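Uncharacterized protein YP_928783.1 (Shewanella amazonensis SB2B, PDB 3KE2) is of unknown function but, as a winged helix-turn-helix family member that assembles as a dimer, may bind DNA. Local coordinates at residues K22-H27 and L102-A107. Numbering follows the deposited sequence.
Sequences KLYLAH and LGVDDA
A chi1 of -174° carries the ring of Tyr-24 away from its own backbone N and off helix 14-31 to meet Leu-102 and Val-104, while Leu-102 sets CG beside its own backbone N (chi1 -74°) and extends CD1 to the root of that ring. The contact packs the first helix of a winged helix-turn-helix domain against the Schellman motif that ends helix 88-102 and the loop beyond it. Gly-103 makes the turn: its phi of 71° is strained for a residue with a CB, and glycine takes it easily. The chain can then leave the helix and bring Val-104 back beside the tyrosine.

Leu-102 CD1 lies 3.6 Å from Tyr-24 CB and 3.9 Å from Tyr-24 CG, so one methyl fills the angle where the side chain leaves its helix. Farther out, Val-104 CG2 approaches Tyr-24 CE2 at 4.0 Å. Both methyls reach the ring obliquely, and no hydrogen bond links the two segments, which meet through van der Waals packing, chiefly of apolar atoms. A long, flat residue suits position 24 because it serves two partners along its length, whereas leucine supplies a flexible reach and the branched valine a compact pair of methyls. Were Tyr-24 replaced by an alanine, Val-104 would probably lose the ring it packs against, and Leu-102 CD1 would be likely to keep only the CB contact.

Lys-99 also touches the tyrosine, and Leu-102 rests on Lys-17 and Arg-21 of helix 14-31 as well. Past the contact, Asp-106 is the N-cap of helix 107-110, its OD1 accepting a hydrogen bond from Val-108 N. At the far end of the ring, the other methyl of the valine, Val-104 CG1, stands 4.1 Å from Tyr-24 OH.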
ATOM      1  N   LYS A  22       5.886  -0.607   6.172  1.00 18.83           N
ATOM      2  CA  LYS A  22       5.630  -1.976   5.740  1.00 18.85           C
ATOM      3  C   LYS A  22       6.404  -2.237   4.468  1.00 18.20           C
ATOM      4  O   LYS A  22       6.995  -3.298   4.333  1.00 18.73           O
ATOM      5  CB  LYS A  22       4.128  -2.272   5.547  1.00 18.99           C
ATOM      6  CG  LYS A  22       3.221  -1.872   6.747  1.00 21.30           C
ATOM      7  CD  LYS A  22       1.723  -2.217   6.507  1.00 23.33           C
ATOM      8  CE  LYS A  22       0.733  -1.245   7.245  1.00 24.41           C
ATOM      9  NZ  LYS A  22       0.920  -1.120   8.709  1.00 26.82           N
ATOM     10  N   LEU A  23       6.443  -1.281   3.542  1.00 17.35           N
ATOM     11  CA  LEU A  23       7.187  -1.512   2.286  1.00 17.23           C
ATOM     12  C   LEU A  23       8.676  -1.626   2.495  1.00 17.59           C
ATOM     13  O   LEU A  23       9.358  -2.381   1.784  1.00 17.36           O
ATOM     14  CB  LEU A  23       6.914  -0.428   1.241  1.00 17.09           C
ATOM     15  CG  LEU A  23       5.763  -0.616   0.262  1.00 15.59           C
ATOM     16  CD1 LEU A  23       4.554  -1.200   0.886  1.00 15.35           C
ATOM     17  CD2 LEU A  23       5.466   0.755  -0.359  1.00 16.68           C
ATOM     18  N   TYR A  24       9.177  -0.867   3.467  1.00 18.03           N
ATOM     19  CA  TYR A  24      10.606  -0.852   3.775  1.00 18.12           C
ATOM     20  C   TYR A  24      11.012  -2.180   4.387  1.00 18.00           C
ATOM     21  O   TYR A  24      12.052  -2.767   4.005  1.00 17.56           O
ATOM     22  CB  TYR A  24      10.966   0.305   4.710  1.00 18.17           C
ATOM     23  CG  TYR A  24      12.447   0.426   4.937  1.00 19.46           C
ATOM     24  CD1 TYR A  24      13.288   0.892   3.937  1.00 21.45           C
ATOM     25  CD2 TYR A  24      13.010   0.091   6.143  1.00 21.16           C
ATOM     26  CE1 TYR A  24      14.676   1.000   4.139  1.00 22.23           C
ATOM     27  CE2 TYR A  24      14.380   0.194   6.353  1.00 22.68           C
ATOM     28  CZ  TYR A  24      15.208   0.647   5.348  1.00 22.75           C
ATOM     29  OH  TYR A  24      16.572   0.752   5.584  1.00 25.60           O
ATOM     30  N   LEU A  25      10.215  -2.658   5.340  1.00 17.78           N
ATOM     31  CA  LEU A  25      10.519  -3.949   5.958  1.00 17.74           C
ATOM     32  C   LEU A  25      10.511  -5.039   4.880  1.00 17.85           C
ATOM     33  O   LEU A  25      11.449  -5.836   4.759  1.00 17.48           O
ATOM     34  CB  LEU A  25       9.537  -4.280   7.061  1.00 17.36           C
ATOM     35  CG  LEU A  25       9.703  -3.499   8.329  1.00 16.94           C
ATOM     36  CD1 LEU A  25       8.698  -3.991   9.343  1.00 15.94           C
ATOM     37  CD2 LEU A  25      11.104  -3.716   8.807  1.00 17.78           C
ATOM     38  N   ALA A  26       9.468  -5.021   4.065  1.00 17.84           N
ATOM     39  CA  ALA A  26       9.334  -5.999   3.023  1.00 17.97           C
ATOM     40  C   ALA A  26      10.553  -5.968   2.115  1.00 17.82           C
ATOM     41  O   ALA A  26      11.008  -7.009   1.664  1.00 18.47           O
ATOM     42  CB  ALA A  26       8.060  -5.742   2.228  1.00 18.23           C
ATOM     43  N   HIS A  27      11.071  -4.782   1.828  1.00 17.61           N
ATOM     44  CA  HIS A  27      12.270  -4.657   0.975  1.00 17.76           C
ATOM     45  C   HIS A  27      13.467  -5.293   1.684  1.00 17.45           C
ATOM     46  O   HIS A  27      14.184  -6.073   1.090  1.00 17.56           O
ATOM     47  CB  HIS A  27      12.504  -3.178   0.614  1.00 17.79           C
ATOM     48  CG  HIS A  27      13.792  -2.889  -0.097  1.00 18.48           C
ATOM     49  ND1 HIS A  27      13.910  -2.914  -1.474  1.00 20.51           N
ATOM     50  CD2 HIS A  27      15.000  -2.491   0.379  1.00 19.24           C
ATOM     51  CE1 HIS A  27      15.144  -2.575  -1.814  1.00 20.64           C
ATOM     52  NE2 HIS A  27      15.825  -2.310  -0.708  1.00 21.03           N
ATOM     53  N   LEU A 102      11.445   7.544   7.663  1.00 35.93           N
ATOM     54  CA  LEU A 102      11.120   6.603   8.757  1.00 36.51           C
ATOM     55  C   LEU A 102      12.029   6.739   9.972  1.00 37.13           C
ATOM     56  O   LEU A 102      11.720   6.192  11.035  1.00 37.17           O
ATOM     57  CB  LEU A 102      11.160   5.146   8.258  1.00 36.56           C
ATOM     58  CG  LEU A 102      10.020   4.623   7.363  1.00 36.39           C
ATOM     59  CD1 LEU A 102      10.421   3.329   6.647  1.00 34.90           C
ATOM     60  CD2 LEU A 102       8.724   4.427   8.170  1.00 35.28           C
ATOM     61  N   GLY A 103      13.144   7.455   9.805  1.00 37.91           N
ATOM     62  CA  GLY A 103      14.127   7.654  10.874  1.00 38.65           C
ATOM     63  C   GLY A 103      14.926   6.393  11.204  1.00 39.24           C
ATOM     64  O   GLY A 103      15.336   6.183  12.356  1.00 39.12           O
ATOM     65  N   VAL A 104      15.169   5.552  10.196  1.00 39.81           N
ATOM     66  CA  VAL A 104      15.897   4.307  10.429  1.00 40.13           C
ATOM     67  C   VAL A 104      17.390   4.571  10.663  1.00 40.07           C
ATOM     68  O   VAL A 104      18.099   5.165   9.828  1.00 40.26           O
ATOM     69  CB  VAL A 104      15.677   3.284   9.298  1.00 40.24           C
ATOM     70  CG1 VAL A 104      16.553   2.059   9.504  1.00 40.92           C
ATOM     71  CG2 VAL A 104      14.222   2.873   9.257  1.00 40.66           C
ATOM     72  N   ASP A 105      17.823   4.114  11.835  1.00 39.65           N
ATOM     73  CA  ASP A 105      19.173   4.222  12.316  1.00 39.29           C
ATOM     74  C   ASP A 105      19.751   2.804  12.447  1.00 38.19           C
ATOM     75  O   ASP A 105      19.126   1.977  13.131  1.00 38.12           O
ATOM     76  CB  ASP A 105      19.154   4.917  13.705  1.00 39.61           C
ATOM     77  CG  ASP A 105      20.565   5.257  14.260  1.00 40.52           C
ATOM     78  OD1 ASP A 105      21.281   6.014  13.577  1.00 42.34           O
ATOM     79  OD2 ASP A 105      20.928   4.836  15.401  1.00 40.35           O
ATOM     80  N   ASP A 106      20.881   2.495  11.769  1.00 36.84           N
ATOM     81  CA  ASP A 106      21.572   1.187  11.958  1.00 35.32           C
ATOM     82  C   ASP A 106      22.139   1.299  13.352  1.00 34.69           C
ATOM     83  O   ASP A 106      23.144   1.972  13.573  1.00 34.53           O
ATOM     84  CB  ASP A 106      22.661   0.895  10.915  1.00 34.83           C
ATOM     85  CG  ASP A 106      23.457  -0.426  11.200  1.00 33.20           C
ATOM     86  OD1 ASP A 106      23.435  -0.956  12.336  1.00 30.48           O
ATOM     87  OD2 ASP A 106      24.139  -0.925  10.278  1.00 29.56           O
ATOM     88  N   ALA A 107      21.452   0.668  14.298  1.00 34.08           N
ATOM     89  CA  ALA A 107      21.810   0.729  15.718  1.00 33.73           C
ATOM     90  C   ALA A 107      23.321   0.612  16.038  1.00 32.90           C
ATOM     91  O   ALA A 107      23.815   1.283  16.945  1.00 33.18           O
ATOM     92  CB  ALA A 107      20.989  -0.346  16.493  1.00 34.25           C
TER